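Local atomic coordinates of membrane lipoprotein TpN32 (PDB entry 1XS5), a protein that binds L-methionine, probably as the substrate-binding lipoprotein of a transport system in Treponema pallidum. Residues A[104-107]-A[112-115]. Numbering follows the deposited sequence.
Sequences IAIP and NEAR. With MET (methionine), chain B.
Pro107 and Glu113 bring the backbones of strand end 104-107 and helical segment 112-115 closest, their CA atoms 4.9 Å apart. The two segments meet by packing, without mutual hydrogen bonds. Pro107 lays its rigid ring across the stem of Asn112 at about a right angle, CB of Pro107 3.8 Å from CB of Asn112; lacking an amide hydrogen, it fits well where strand pairing ends. Glu113 sets its CB 3.4 Å from the carbonyl O of Pro107, which is buried without a hydrogen-bond partner. With CG anti to the backbone N (chi1 -174°), the extended Glu113 passes that oxygen, its aliphatic CG 4.0 Å from Ile106 CD1; glutamate suits the place by joining this stem to a carboxylate whose OE2 accepts the N-H of Val138.

Asn112, whose ND2 bonds Asp109, turns its amide toward the ligand: ND2 lies 3.5 Å from the methionine sulfur SD. Asn112 OD1 receives Arg115 NH1 at 3.2 Å, in the guanidinium plane, which should steady the long arginine. Arg115 NH1 also donates to the ligand carboxylate O at 2.9 Å, and NH2 salt-bridges Glu190.

Strand 103-107 runs between parallel strands 149-153 and 167-170, and branched, apolar Ile106 fills its interface with helix 110-122, against Leu117 and Leu120. This beta-alpha connection in the five-stranded lobe of a periplasmic binding protein brings Asn112 and Arg115 into the methionine pocket.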
# COMPACT_ATOMS: atom_id res chain seq x y z
N ILE A 104 10.61 16.26 6.12
CA ILE A 104 9.49 15.35 5.86
C ILE A 104 10.03 14.03 5.29
O ILE A 104 10.71 14.01 4.25
CB ILE A 104 8.47 15.99 4.86
CG1 ILE A 104 7.89 17.27 5.47
CG2 ILE A 104 7.35 15.02 4.54
CD1 ILE A 104 6.74 17.92 4.64
N ALA A 105 9.73 12.92 5.96
CA ALA A 105 10.19 11.60 5.54
C ALA A 105 9.14 10.98 4.63
O ALA A 105 7.95 11.07 4.91
CB ALA A 105 10.37 10.71 6.77
N ILE A 106 9.59 10.32 3.57
CA ILE A 106 8.70 9.66 2.63
C ILE A 106 9.20 8.26 2.28
O ILE A 106 10.38 7.93 2.51
CB ILE A 106 8.57 10.51 1.34
CG1 ILE A 106 9.93 10.65 0.66
CG2 ILE A 106 8.07 11.93 1.66
CD1 ILE A 106 9.86 11.58 -0.58
N PRO A 107 8.36 7.44 1.64
CA PRO A 107 8.77 6.10 1.28
C PRO A 107 9.95 6.13 0.32
O PRO A 107 10.09 7.05 -0.47
CB PRO A 107 7.53 5.51 0.60
CG PRO A 107 6.41 6.17 1.31
CD PRO A 107 6.91 7.62 1.37
N ASN A 112 5.92 4.29 -4.47
CA ASN A 112 5.31 4.99 -3.34
C ASN A 112 5.99 6.29 -3.05
O ASN A 112 5.39 7.19 -2.44
CB ASN A 112 5.26 4.09 -2.10
CG ASN A 112 4.26 2.98 -2.30
OD1 ASN A 112 3.06 3.27 -2.38
ND2 ASN A 112 4.73 1.73 -2.47
N GLU A 113 7.25 6.43 -3.49
CA GLU A 113 7.96 7.69 -3.32
C GLU A 113 7.29 8.71 -4.24
O GLU A 113 7.04 9.84 -3.82
CB GLU A 113 9.43 7.59 -3.74
CG GLU A 113 10.20 8.85 -3.43
CD GLU A 113 11.72 8.66 -3.56
OE1 GLU A 113 12.22 7.53 -3.35
OE2 GLU A 113 12.39 9.66 -3.87
N ALA A 114 7.04 8.31 -5.50
CA ALA A 114 6.38 9.22 -6.45
C ALA A 114 5.01 9.61 -5.94
O ALA A 114 4.61 10.73 -6.04
CB ALA A 114 6.21 8.52 -7.82
N ARG A 115 4.27 8.62 -5.44
CA ARG A 115 2.93 8.84 -4.89
C ARG A 115 2.95 9.87 -3.76
O ARG A 115 2.08 10.76 -3.69
CB ARG A 115 2.41 7.48 -4.39
CG ARG A 115 1.01 7.47 -3.87
CD ARG A 115 0.74 6.07 -3.33
NE ARG A 115 -0.59 5.97 -2.74
CZ ARG A 115 -0.94 4.93 -2.01
NH1 ARG A 115 -0.03 4.00 -1.80
NH2 ARG A 115 -2.18 4.80 -1.52
N MET B . -0.80 -1.12 1.49
CA MET B . 0.15 -0.22 0.74
C MET B . -0.50 1.09 0.24
O MET B . 0.10 2.18 0.42
CB MET B . 0.75 -0.97 -0.48
CG MET B . 1.92 -0.22 -1.08
SD MET B . 2.63 -1.02 -2.54
CE MET B . 3.64 -2.30 -1.69
OXT MET B . -1.60 1.01 -0.34